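Local structure of N-hydroxyarylamine O-acetyltransferase (Bacillus cereus, 4DMO) at residues T37-N42 and I219-E224; A12-E17 and S28-A33; V89-G94 and G109-V114; E73-M78 and I124-G129. The protein is an active arylamine N-acetyltransferase with a non-canonical catalytic triad, and probably also transfers acetyl groups to the oxygen of N-hydroxyarylamines. All blocks are in the same frame, centred on the assembly; numbering follows the deposited sequence.

Contact 1: residues T37-N42 and I219-E224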
loop_
_atom_site.group_PDB
_atom_site.type_symbol
_atom_site.label_atom_id
_atom_site.label_comp_id
_atom_site.label_asym_id
_atom_site.label_seq_id
_atom_site.Cartn_x
_atom_site.Cartn_y
_atom_site.Cartn_z
ATOM N N THR A 37 -1.840 -10.765 3.086
ATOM C CA THR A 37 -2.759 -10.726 4.219
ATOM C C THR A 37 -3.541 -9.423 4.393
ATOM O O THR A 37 -4.673 -9.462 4.821
ATOM C CB THR A 37 -2.028 -11.083 5.588
ATOM O OG1 THR A 37 -0.913 -10.199 5.827
ATOM C CG2 THR A 37 -1.569 -12.562 5.635
ATOM N N VAL A 38 -2.930 -8.286 4.086
ATOM C CA VAL A 38 -3.568 -7.001 4.257
ATOM C C VAL A 38 -3.984 -6.443 2.930
ATOM O O VAL A 38 -3.154 -6.129 2.087
ATOM C CB VAL A 38 -2.644 -5.986 4.913
ATOM C CG1 VAL A 38 -3.422 -4.756 5.289
ATOM C CG2 VAL A 38 -1.976 -6.594 6.135
ATOM N N PRO A 39 -5.291 -6.338 2.719
ATOM C CA PRO A 39 -5.764 -5.830 1.442
ATOM C C PRO A 39 -5.759 -4.305 1.341
ATOM O O PRO A 39 -5.787 -3.565 2.337
ATOM C CB PRO A 39 -7.185 -6.363 1.375
ATOM C CG PRO A 39 -7.598 -6.489 2.760
ATOM C CD PRO A 39 -6.387 -6.802 3.567
ATOM N N PHE A 40 -5.726 -3.852 0.089
ATOM C CA PHE A 40 -5.938 -2.464 -0.257
ATOM C C PHE A 40 -7.432 -2.265 -0.289
ATOM O O PHE A 40 -8.127 -2.919 -1.074
ATOM C CB PHE A 40 -5.310 -2.197 -1.640
ATOM C CG PHE A 40 -5.303 -0.737 -2.072
ATOM C CD1 PHE A 40 -4.365 0.147 -1.570
ATOM C CD2 PHE A 40 -6.209 -0.275 -2.997
ATOM C CE1 PHE A 40 -4.353 1.490 -1.977
ATOM C CE2 PHE A 40 -6.191 1.051 -3.426
ATOM C CZ PHE A 40 -5.276 1.935 -2.917
ATOM N N GLU A 41 -7.948 -1.414 0.596
ATOM C CA GLU A 41 -9.400 -1.181 0.670
ATOM C C GLU A 41 -9.768 0.218 1.169
ATOM O O GLU A 41 -9.046 0.843 1.948
ATOM C CB GLU A 41 -10.077 -2.226 1.550
ATOM C CG GLU A 41 -9.509 -2.296 2.959
ATOM C CD GLU A 41 -10.537 -2.046 4.043
ATOM O OE1 GLU A 41 -11.347 -1.093 3.928
ATOM O OE2 GLU A 41 -10.488 -2.781 5.030
ATOM N N ASN A 42 -10.910 0.715 0.715
ATOM C CA ASN A 42 -11.305 2.088 1.002
ATOM C C ASN A 42 -12.579 2.217 1.803
ATOM O O ASN A 42 -13.212 3.280 1.806
ATOM C CB ASN A 42 -11.525 2.836 -0.297
ATOM C CG ASN A 42 -12.736 2.352 -1.036
ATOM O OD1 ASN A 42 -13.166 1.209 -0.874
ATOM N ND2 ASN A 42 -13.313 3.232 -1.846
ATOM N N ILE A 219 -11.669 -2.881 -3.370
ATOM C CA ILE A 219 -10.842 -3.768 -2.544
ATOM C C ILE A 219 -9.960 -4.622 -3.446
ATOM O O ILE A 219 -10.479 -5.352 -4.273
ATOM C CB ILE A 219 -11.662 -4.750 -1.697
ATOM C CG1 ILE A 219 -12.662 -4.027 -0.764
ATOM C CG2 ILE A 219 -10.724 -5.605 -0.872
ATOM C CD1 ILE A 219 -14.034 -3.923 -1.345
ATOM N N VAL A 220 -8.638 -4.566 -3.261
ATOM C CA VAL A 220 -7.748 -5.457 -3.998
ATOM C C VAL A 220 -6.726 -6.102 -3.049
ATOM O O VAL A 220 -6.304 -5.503 -2.062
ATOM C CB VAL A 220 -7.027 -4.704 -5.145
ATOM C CG1 VAL A 220 -6.307 -3.540 -4.622
ATOM C CG2 VAL A 220 -6.016 -5.589 -5.859
ATOM N N LYS A 221 -6.361 -7.344 -3.353
ATOM C CA LYS A 221 -5.343 -8.049 -2.609
ATOM C C LYS A 221 -4.624 -9.054 -3.479
ATOM O O LYS A 221 -5.253 -9.764 -4.253
ATOM C CB LYS A 221 -5.954 -8.792 -1.450
ATOM C CG LYS A 221 -4.919 -9.252 -0.476
ATOM C CD LYS A 221 -5.528 -9.942 0.754
ATOM C CE LYS A 221 -6.160 -11.273 0.440
ATOM N NZ LYS A 221 -5.145 -12.202 -0.064
ATOM N N LEU A 222 -3.307 -9.122 -3.340
ATOM C CA LEU A 222 -2.561 -10.192 -3.997
ATOM C C LEU A 222 -2.929 -11.513 -3.370
ATOM O O LEU A 222 -3.356 -11.596 -2.213
ATOM C CB LEU A 222 -1.054 -9.962 -3.902
ATOM C CG LEU A 222 -0.691 -8.616 -4.558
ATOM C CD1 LEU A 222 0.778 -8.503 -4.640
ATOM C CD2 LEU A 222 -1.325 -8.441 -5.942
ATOM N N THR A 223 -2.749 -12.555 -4.152
ATOM C CA THR A 223 -2.983 -13.898 -3.699
ATOM C C THR A 223 -1.779 -14.737 -4.075
ATOM O O THR A 223 -0.834 -14.236 -4.676
ATOM C CB THR A 223 -4.244 -14.475 -4.360
ATOM O OG1 THR A 223 -4.056 -14.501 -5.777
ATOM C CG2 THR A 223 -5.488 -13.619 -4.036
ATOM N N GLU A 224 -1.826 -16.007 -3.692
ATOM C CA GLU A 224 -0.800 -17.004 -4.036
ATOM C C GLU A 224 -0.414 -16.979 -5.510
ATOM O O GLU A 224 0.755 -17.098 -5.891
ATOM C CB GLU A 224 -1.359 -18.412 -3.769
ATOM C CG GLU A 224 -0.798 -19.165 -2.564
ATOM C CD GLU A 224 -1.259 -20.645 -2.503
ATOM O OE1 GLU A 224 -1.010 -21.264 -1.443
ATOM O OE2 GLU A 224 -1.862 -21.185 -3.489
#
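Ile219 lies opposite Glu41 as the non-hydrogen-bonded pair of a short antiparallel ladder, through which strand 40-41 forms one edge of a five-stranded antiparallel sheet. Ile219 CG1 rests against Glu41 CB at 3.9 Å, while CG2 leans toward Phe40 O and the ring of Pro39. The Glu41 carboxylate plays no part across this pair; its OE2 forms a salt bridge with Arg67. Helix 250-261 packs on Ile219 through Tyr253 and Leu257.

Val220 comes next and supplies both backbone hydrogen bonds. Its N donates to Phe40 O at 2.8 Å, and its O receives Phe40 N at 2.8 Å, nearly in line with the C=O bond. The two side chains emerge on the other face of the sheet from Ile219 and Glu41. There Val220 CG1 presses close to Phe40 CB, 3.4 Å away, and also reaches the ring obliquely at CD2. The phenyl group then heads off from the strand, with CG anti to the backbone N (chi1 -173°), and meets the ring of Phe213.

Lys221 runs its aliphatic chain along Pro39, CB to CB at 3.9 Å, with CG and CD continuing the contact. Bends at its last two torsions bring the ammonium group back to the main chain, where NZ donates to Gln36 O and to Leu222 O, the latter at 2.9 Å.

Contact 2: residues A12-E17 and S28-A33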
loop_
_atom_site.group_PDB
_atom_site.type_symbol
_atom_site.label_atom_id
_atom_site.label_comp_id
_atom_site.label_asym_id
_atom_site.label_seq_id
_atom_site.Cartn_x
_atom_site.Cartn_y
_atom_site.Cartn_z
ATOM N N ALA A 12 1.723 -11.361 13.909
ATOM C CA ALA A 12 0.497 -12.145 13.992
ATOM C C ALA A 12 -0.395 -11.908 12.763
ATOM O O ALA A 12 -0.895 -12.855 12.139
ATOM C CB ALA A 12 -0.270 -11.791 15.301
ATOM N N ARG A 13 -0.596 -10.638 12.428
ATOM C CA ARG A 13 -1.391 -10.268 11.262
ATOM C C ARG A 13 -0.829 -10.919 9.991
ATOM O O ARG A 13 -1.580 -11.463 9.168
ATOM C CB ARG A 13 -1.457 -8.740 11.135
ATOM C CG ARG A 13 -2.350 -8.257 10.012
ATOM C CD ARG A 13 -3.832 -8.556 10.297
ATOM N NE ARG A 13 -4.671 -7.802 9.389
ATOM C CZ ARG A 13 -5.161 -8.232 8.235
ATOM N NH1 ARG A 13 -5.898 -7.405 7.491
ATOM N NH2 ARG A 13 -4.923 -9.455 7.804
ATOM N N LEU A 14 0.490 -10.899 9.841
ATOM C CA LEU A 14 1.112 -11.429 8.624
ATOM C C LEU A 14 1.264 -12.933 8.617
ATOM O O LEU A 14 1.630 -13.517 7.587
ATOM C CB LEU A 14 2.488 -10.788 8.389
ATOM C CG LEU A 14 2.512 -9.524 7.517
ATOM C CD1 LEU A 14 1.493 -8.505 8.004
ATOM C CD2 LEU A 14 3.907 -8.911 7.499
ATOM N N HIS A 15 0.982 -13.568 9.754
ATOM C CA HIS A 15 1.176 -15.023 9.891
ATOM C C HIS A 15 2.602 -15.467 9.617
ATOM O O HIS A 15 2.834 -16.486 8.951
ATOM C CB HIS A 15 0.246 -15.794 8.959
ATOM C CG HIS A 15 -1.198 -15.460 9.147
ATOM N ND1 HIS A 15 -1.786 -15.373 10.391
ATOM C CD2 HIS A 15 -2.175 -15.183 8.251
ATOM C CE1 HIS A 15 -3.063 -15.063 10.251
ATOM N NE2 HIS A 15 -3.324 -14.953 8.962
ATOM N N ILE A 16 3.555 -14.703 10.131
ATOM C CA ILE A 16 4.971 -15.062 10.038
ATOM C C ILE A 16 5.602 -15.141 11.438
ATOM O O ILE A 16 5.054 -14.633 12.423
ATOM C CB ILE A 16 5.767 -14.036 9.219
ATOM C CG1 ILE A 16 5.766 -12.691 9.942
ATOM C CG2 ILE A 16 5.192 -13.944 7.823
ATOM C CD1 ILE A 16 6.456 -11.587 9.182
ATOM N N GLU A 17 6.762 -15.773 11.523
ATOM C CA GLU A 17 7.423 -15.960 12.813
ATOM C C GLU A 17 7.722 -14.633 13.540
ATOM O O GLU A 17 8.168 -13.665 12.938
ATOM C CB GLU A 17 8.724 -16.745 12.612
ATOM C CG GLU A 17 9.432 -17.097 13.918
ATOM C CD GLU A 17 10.828 -17.666 13.710
ATOM O OE1 GLU A 17 10.962 -18.582 12.865
ATOM O OE2 GLU A 17 11.780 -17.202 14.391
ATOM N N SER A 28 11.837 -8.056 2.326
ATOM C CA SER A 28 11.170 -8.596 1.162
ATOM C C SER A 28 10.110 -9.630 1.543
ATOM O O SER A 28 9.024 -9.697 0.956
ATOM C CB SER A 28 12.182 -9.248 0.239
ATOM O OG SER A 28 12.536 -10.535 0.734
ATOM N N ASN A 29 10.416 -10.484 2.500
ATOM C CA ASN A 29 9.466 -11.540 2.770
ATOM C C ASN A 29 8.364 -11.033 3.666
ATOM O O ASN A 29 7.261 -11.512 3.610
ATOM C CB ASN A 29 10.124 -12.786 3.366
ATOM C CG ASN A 29 9.184 -13.997 3.344
ATOM O OD1 ASN A 29 8.844 -14.523 2.273
ATOM N ND2 ASN A 29 8.736 -14.423 4.527
ATOM N N ILE A 30 8.660 -10.041 4.485
ATOM C CA ILE A 30 7.625 -9.427 5.274
ATOM C C ILE A 30 6.651 -8.688 4.349
ATOM O O ILE A 30 5.442 -8.748 4.556
ATOM C CB ILE A 30 8.223 -8.449 6.275
ATOM C CG1 ILE A 30 9.034 -9.222 7.306
ATOM C CG2 ILE A 30 7.140 -7.656 6.986
ATOM C CD1 ILE A 30 9.807 -8.333 8.227
ATOM N N MET A 31 7.183 -8.024 3.313
ATOM C CA MET A 31 6.366 -7.272 2.375
ATOM C C MET A 31 5.469 -8.192 1.613
ATOM O O MET A 31 4.304 -7.869 1.354
ATOM C CB MET A 31 7.246 -6.467 1.405
ATOM C CG MET A 31 7.922 -5.296 2.080
ATOM S SD MET A 31 9.218 -4.512 1.117
ATOM C CE MET A 31 8.233 -3.579 -0.063
ATOM N N TYR A 32 6.015 -9.336 1.236
ATOM C CA TYR A 32 5.258 -10.334 0.520
ATOM C C TYR A 32 4.112 -10.828 1.400
ATOM O O TYR A 32 2.948 -10.864 0.970
ATOM C CB TYR A 32 6.184 -11.492 0.113
ATOM C CG TYR A 32 5.441 -12.585 -0.585
ATOM C CD1 TYR A 32 5.296 -12.592 -1.967
ATOM C CD2 TYR A 32 4.872 -13.614 0.139
ATOM C CE1 TYR A 32 4.592 -13.596 -2.598
ATOM C CE2 TYR A 32 4.182 -14.613 -0.485
ATOM C CZ TYR A 32 4.029 -14.594 -1.845
ATOM O OH TYR A 32 3.305 -15.604 -2.416
ATOM N N ALA A 33 4.442 -11.157 2.650
ATOM C CA ALA A 33 3.439 -11.583 3.611
ATOM C C ALA A 33 2.381 -10.489 3.815
ATOM O O ALA A 33 1.194 -10.789 3.884
ATOM C CB ALA A 33 4.096 -11.964 4.953
#
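Ala33 N donates to Asn29 O at 3.0 Å, a regular bond of the helix that presents the Ala33 methyl group to Leu14 and Ile16. No hydrogen bond crosses between 12-17 and 28-33, so the match of hydrocarbon shapes carries the whole contact.

Leu14 comes from the last turn of helix 5-14. Its CD2 lies over the backbone of the other helix, 3.3 Å from Ile30 O, and touches Ile30 CG2 at 3.5 Å; the two side chains cross at about a right angle. The other end of the Leu14 contact is at its root, where CB and CG sit against Ala33 CB. Chi1 of Leu14 is -92°, well away from a staggered value, and with this torsion CG and CD2 face helix 27-37.

Ile16 approaches the same helix from beyond the chain reversal and divides its two branches between two neighbours. CG2 touches Ala33 CB at 3.7 Å, and CD1 extends to Ile30 CG1 at 4.0 Å. With CG1 between the backbone N and the carbonyl carbon (chi1 65°), CG2 lies beside the N, and the two branches of CB are aimed at different neighbours. Ala33 CB is thus shared by Leu14 and Ile16. Phe10 and Met78 add further apolar cover to Ile30.

Between these residues, His15 takes a positive phi of 58° and its N bonds back to Ala12 O at 3.1 Å. This is a Schellman motif: it ends helix 5-14 and swings Ile16 back onto helix 27-37, packing helix 5-14 onto helix 27-37 in the N-terminal helical region, as in other arylamine N-acetyltransferases.

Contact 3: residues V89-G94 and G109-V114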
loop_
_atom_site.group_PDB
_atom_site.type_symbol
_atom_site.label_atom_id
_atom_site.label_comp_id
_atom_site.label_asym_id
_atom_site.label_seq_id
_atom_site.Cartn_x
_atom_site.Cartn_y
_atom_site.Cartn_z
ATOM N N VAL A 89 13.876 4.901 9.321
ATOM C CA VAL A 89 12.805 5.070 8.342
ATOM C C VAL A 89 12.158 6.443 8.381
ATOM O O VAL A 89 12.183 7.147 9.402
ATOM C CB VAL A 89 11.709 3.984 8.527
ATOM C CG1 VAL A 89 12.209 2.635 8.028
ATOM C CG2 VAL A 89 11.251 3.892 9.967
ATOM N N HIS A 90 11.563 6.818 7.257
ATOM C CA HIS A 90 10.914 8.120 7.141
ATOM C C HIS A 90 9.724 8.033 6.179
ATOM O O HIS A 90 9.730 7.253 5.250
ATOM C CB HIS A 90 11.927 9.156 6.638
ATOM C CG HIS A 90 13.244 9.105 7.362
ATOM N ND1 HIS A 90 13.489 9.816 8.522
ATOM C CD2 HIS A 90 14.391 8.431 7.087
ATOM C CE1 HIS A 90 14.721 9.568 8.936
ATOM N NE2 HIS A 90 15.289 8.729 8.085
ATOM N N LEU A 91 8.716 8.856 6.402
ATOM C CA LEU A 91 7.607 8.959 5.489
ATOM C C LEU A 91 7.931 10.027 4.452
ATOM O O LEU A 91 8.667 10.985 4.719
ATOM C CB LEU A 91 6.330 9.346 6.234
ATOM C CG LEU A 91 5.686 8.296 7.127
ATOM C CD1 LEU A 91 4.429 8.836 7.756
ATOM C CD2 LEU A 91 5.374 7.065 6.311
ATOM N N VAL A 92 7.387 9.836 3.258
ATOM C CA VAL A 92 7.482 10.821 2.204
ATOM C C VAL A 92 6.117 10.988 1.576
ATOM O O VAL A 92 5.250 10.090 1.652
ATOM C CB VAL A 92 8.496 10.412 1.124
ATOM C CG1 VAL A 92 9.896 10.350 1.729
ATOM C CG2 VAL A 92 8.114 9.096 0.513
ATOM N N SER A 93 5.947 12.145 0.945
ATOM C CA SER A 93 4.702 12.525 0.317
ATOM C C SER A 93 4.900 12.592 -1.183
ATOM O O SER A 93 5.960 12.981 -1.660
ATOM C CB SER A 93 4.237 13.887 0.857
ATOM O OG SER A 93 3.265 14.494 0.021
ATOM N N GLY A 94 3.851 12.258 -1.916
ATOM C CA GLY A 94 3.892 12.303 -3.354
ATOM C C GLY A 94 2.513 12.350 -3.957
ATOM O O GLY A 94 1.517 12.503 -3.257
ATOM N N GLY A 109 -1.760 13.014 -2.674
ATOM C CA GLY A 109 -2.612 11.919 -2.262
ATOM C C GLY A 109 -1.845 10.679 -1.821
ATOM O O GLY A 109 -2.426 9.766 -1.243
ATOM N N HIS A 110 -0.544 10.631 -2.079
ATOM C CA HIS A 110 0.207 9.432 -1.761
ATOM C C HIS A 110 1.156 9.617 -0.591
ATOM O O HIS A 110 1.770 10.675 -0.394
ATOM C CB HIS A 110 1.004 8.927 -2.980
ATOM C CG HIS A 110 1.544 7.530 -2.828
ATOM N ND1 HIS A 110 0.762 6.407 -3.018
ATOM C CD2 HIS A 110 2.786 7.067 -2.524
ATOM C CE1 HIS A 110 1.496 5.318 -2.843
ATOM N NE2 HIS A 110 2.733 5.694 -2.559
ATOM N N ILE A 111 1.298 8.552 0.173
ATOM C CA ILE A 111 2.283 8.499 1.233
ATOM C C ILE A 111 3.033 7.213 1.082
ATOM O O ILE A 111 2.446 6.210 0.719
ATOM C CB ILE A 111 1.644 8.495 2.600
ATOM C CG1 ILE A 111 0.894 9.795 2.830
ATOM C CG2 ILE A 111 2.686 8.231 3.693
ATOM C CD1 ILE A 111 1.773 10.999 2.982
ATOM N N ALA A 112 4.324 7.239 1.366
ATOM C CA ALA A 112 5.173 6.047 1.285
ATOM C C ALA A 112 6.283 6.162 2.312
ATOM O O ALA A 112 6.392 7.162 3.036
ATOM C CB ALA A 112 5.758 5.888 -0.109
ATOM N N THR A 113 7.112 5.133 2.359
ATOM C CA THR A 113 8.139 5.000 3.368
ATOM C C THR A 113 9.518 4.891 2.730
ATOM O O THR A 113 9.685 4.173 1.749
ATOM C CB THR A 113 7.889 3.708 4.172
ATOM O OG1 THR A 113 6.578 3.724 4.744
ATOM C CG2 THR A 113 8.907 3.552 5.277
ATOM N N VAL A 114 10.515 5.582 3.264
ATOM C CA VAL A 114 11.886 5.356 2.802
ATOM C C VAL A 114 12.733 4.829 3.964
ATOM O O VAL A 114 12.557 5.220 5.133
ATOM C CB VAL A 114 12.540 6.602 2.190
ATOM C CG1 VAL A 114 11.735 7.087 0.983
ATOM C CG2 VAL A 114 12.660 7.665 3.235
HETATM O O HOH W 1 0.800 12.915 0.749
#
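Val114 and His90 open a ladder of three hydrogen-bonded pairs between the two strands of an antiparallel hairpin. Val114 N reaches His90 O at 2.7 Å, and His90 N returns the bond to Val114 O. Val92 pairs with Ala112 in the same reciprocal way, with Val92 N to Ala112 O at 2.9 Å. At Gly94 and His110 both bonds measure 3.0 Å between N and O, but each donor stands above the plane of the carbonyl it meets. This out-of-plane geometry occurs at a classic beta bulge, in which Gly109 and His110 together face Gly94.

His110 O has a second donor. A water donates a hydrogen bond to His110 O at 2.7 Å and accepts one from Ser93 OG at 3.0 Å, so a buried hydroxyl and a strand carbonyl are satisfied together. Peptide groups directed away from the hairpin also find partners: Ile111 O takes Asn75 ND2, while Leu91 bonds to the backbone of Val193 and Thr113 to that of Ile124.

On the face carrying His90, Val92 and Ala112, Val92 CG1 meets Val114 CG1 at 3.8 Å, the side chains crossing at about a right angle. On the other, Leu91 CD2 touches Ile111 CG2 at 3.9 Å. His110 NE2 bonds to Glu125 OE1, and its side chain touches Cys71, consistent with these three forming the Cys-His-Glu catalytic triad. Ala201 of helix 195-207 packs on Ile111, helix 71-84 lays Tyr79 against Val89 and Thr113, and strands 183-188 and 120-124 flank the hairpin.

Contact 4: residues E73-M78 and I124-G129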
loop_
_atom_site.group_PDB
_atom_site.type_symbol
_atom_site.label_atom_id
_atom_site.label_comp_id
_atom_site.label_asym_id
_atom_site.label_seq_id
_atom_site.Cartn_x
_atom_site.Cartn_y
_atom_site.Cartn_z
ATOM N N GLU A 73 -2.621 4.638 4.981
ATOM C CA GLU A 73 -2.771 3.750 6.126
ATOM C C GLU A 73 -1.762 2.585 6.063
ATOM O O GLU A 73 -1.144 2.244 7.067
ATOM C CB GLU A 73 -4.214 3.219 6.222
ATOM C CG GLU A 73 -5.272 4.295 6.407
ATOM C CD GLU A 73 -6.709 3.783 6.188
ATOM O OE1 GLU A 73 -7.536 3.850 7.118
ATOM O OE2 GLU A 73 -7.015 3.297 5.086
ATOM N N LEU A 74 -1.590 1.959 4.900
ATOM C CA LEU A 74 -0.713 0.763 4.824
ATOM C C LEU A 74 0.747 1.156 4.960
ATOM O O LEU A 74 1.500 0.497 5.663
ATOM C CB LEU A 74 -0.914 -0.037 3.529
ATOM C CG LEU A 74 -2.342 -0.559 3.275
ATOM C CD1 LEU A 74 -2.493 -1.440 2.022
ATOM C CD2 LEU A 74 -2.825 -1.311 4.471
ATOM N N ASN A 75 1.170 2.235 4.310
ATOM C CA ASN A 75 2.574 2.593 4.393
ATOM C C ASN A 75 3.003 3.128 5.764
ATOM O O ASN A 75 4.079 2.762 6.261
ATOM C CB ASN A 75 2.973 3.521 3.243
ATOM C CG ASN A 75 3.127 2.772 1.965
ATOM O OD1 ASN A 75 3.599 1.647 1.961
ATOM N ND2 ASN A 75 2.675 3.360 0.866
ATOM N N PRO A 76 2.156 3.948 6.411
ATOM C CA PRO A 76 2.510 4.292 7.797
ATOM C C PRO A 76 2.476 3.082 8.728
ATOM O O PRO A 76 3.300 3.002 9.633
ATOM C CB PRO A 76 1.449 5.308 8.184
ATOM C CG PRO A 76 1.093 5.965 6.859
ATOM C CD PRO A 76 1.095 4.816 5.885
ATOM N N THR A 77 1.575 2.138 8.497
ATOM C CA THR A 77 1.585 0.907 9.284
ATOM C C THR A 77 2.951 0.233 9.218
ATOM O O THR A 77 3.472 -0.203 10.230
ATOM C CB THR A 77 0.517 -0.113 8.801
ATOM O OG1 THR A 77 -0.774 0.449 8.956
ATOM C CG2 THR A 77 0.571 -1.406 9.602
ATOM N N MET A 78 3.499 0.110 8.007
ATOM C CA MET A 78 4.770 -0.574 7.797
ATOM C C MET A 78 5.887 0.288 8.392
ATOM O O MET A 78 6.748 -0.180 9.126
ATOM C CB MET A 78 4.988 -0.839 6.307
ATOM C CG MET A 78 6.392 -1.326 5.933
ATOM S SD MET A 78 6.859 -2.924 6.649
ATOM C CE MET A 78 5.953 -4.037 5.602
ATOM N N ILE A 124 10.263 1.811 0.549
ATOM C CA ILE A 124 9.413 0.716 1.011
ATOM C C ILE A 124 7.936 0.971 0.632
ATOM O O ILE A 124 7.269 1.844 1.200
ATOM C CB ILE A 124 9.556 0.546 2.538
ATOM C CG1 ILE A 124 11.050 0.468 2.909
ATOM C CG2 ILE A 124 8.753 -0.660 3.027
ATOM C CD1 ILE A 124 11.861 -0.632 2.153
ATOM N N GLU A 125 7.440 0.203 -0.331
ATOM C CA GLU A 125 6.115 0.446 -0.891
ATOM C C GLU A 125 5.216 -0.764 -0.741
ATOM O O GLU A 125 5.360 -1.769 -1.449
ATOM C CB GLU A 125 6.202 0.856 -2.371
ATOM C CG GLU A 125 4.871 1.165 -3.017
ATOM C CD GLU A 125 4.111 2.249 -2.270
ATOM O OE1 GLU A 125 4.547 3.426 -2.324
ATOM O OE2 GLU A 125 3.061 1.921 -1.660
ATOM N N VAL A 126 4.248 -0.630 0.170
ATOM C CA VAL A 126 3.287 -1.694 0.440
ATOM C C VAL A 126 1.818 -1.249 0.260
ATOM O O VAL A 126 0.892 -2.037 0.522
ATOM C CB VAL A 126 3.497 -2.262 1.857
ATOM C CG1 VAL A 126 4.907 -2.796 1.961
ATOM C CG2 VAL A 126 3.249 -1.185 2.899
ATOM N N GLY A 127 1.610 -0.030 -0.260
ATOM C CA GLY A 127 0.282 0.548 -0.301
ATOM C C GLY A 127 -0.263 1.032 -1.621
ATOM O O GLY A 127 -1.351 1.620 -1.666
ATOM N N PHE A 128 0.462 0.773 -2.690
ATOM C CA PHE A 128 0.124 1.319 -4.009
ATOM C C PHE A 128 -0.807 0.370 -4.728
ATOM O O PHE A 128 -0.477 -0.141 -5.802
ATOM C CB PHE A 128 1.406 1.492 -4.857
ATOM C CG PHE A 128 1.232 2.320 -6.107
ATOM C CD1 PHE A 128 1.975 2.044 -7.237
ATOM C CD2 PHE A 128 0.352 3.386 -6.144
ATOM C CE1 PHE A 128 1.840 2.815 -8.401
ATOM C CE2 PHE A 128 0.215 4.150 -7.290
ATOM C CZ PHE A 128 0.974 3.862 -8.420
ATOM N N GLY A 129 -1.980 0.151 -4.155
ATOM C CA GLY A 129 -2.920 -0.819 -4.703
ATOM C C GLY A 129 -2.293 -2.198 -4.840
ATOM O O GLY A 129 -1.690 -2.717 -3.907
HETATM O O HOH W 2 5.924 1.374 3.614
#
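Leu74 and Gly127 bring the two backbones to 5.2 Å between their CA atoms, where a helical turn, kinked because Pro76 N has no bond to the preceding turn, meets an irregular loop. Asn75 is the side chain that binds this loop through both ends of its amide. Its OD1 accepts Val126 N at 3.0 Å on an in-plane lone pair, with a nearly straight N-H...O angle of 163°. A water donates to the same OD1 and also, at 2.8 Å, to Ile124 O, linking the helix to the end of strand 120-124.

The other end of the amide is gripped too. Asn75 ND2 donates to Glu125 OE2 at 2.9 Å, within the amide plane but tilted out of the carboxylate plane on its syn side; the two flat groups stand 72° apart. A second acceptor, on strand 103-117, further fixes the rotation of the amide. A bend at chi2 (56°) folds the Glu125 carboxylate back over its own loop, where its anti lone pair on OE2 takes Gly127 N at 2.8 Å. These bonds position the carboxylate of Glu125, as expected for the glutamate of the catalytic triad.

Apolar contacts border this polar centre. Met78 CG meets Ile124 CG2 at 3.8 Å, and Met78 CB touches Val126 CG2 at the same distance. Met31 and Met34 of helix 27-37 pack against Val126, Thr113 of strand 103-117 lies against Asn75 and Ile124, and helix 55-64 presents Leu58 to Pro76 and Thr77.

How the contacts relate
All four contacts are largely buried, but their chemistry changes with their place. Contact 4, whose centre is about 3 Å from the centre of the chain, relies on a buried amide and carboxylate; contact 2, whose centre is about 14 Å from it, is held by hydrocarbon alone. Contacts 1 and 3 are both antiparallel ladders, one a two-bond addition at a sheet edge, the other a long hairpin within a different sheet. Helix 27-37 supplies residues to contacts 1 and 2, and Arg13 NH2 joins them by a probable hydrogen bond to Thr37 O. Contacts 3 and 4 meet directly, bringing probable triad residues together, whereas contacts 1 and 3 lie on opposite sides of the chain's centre.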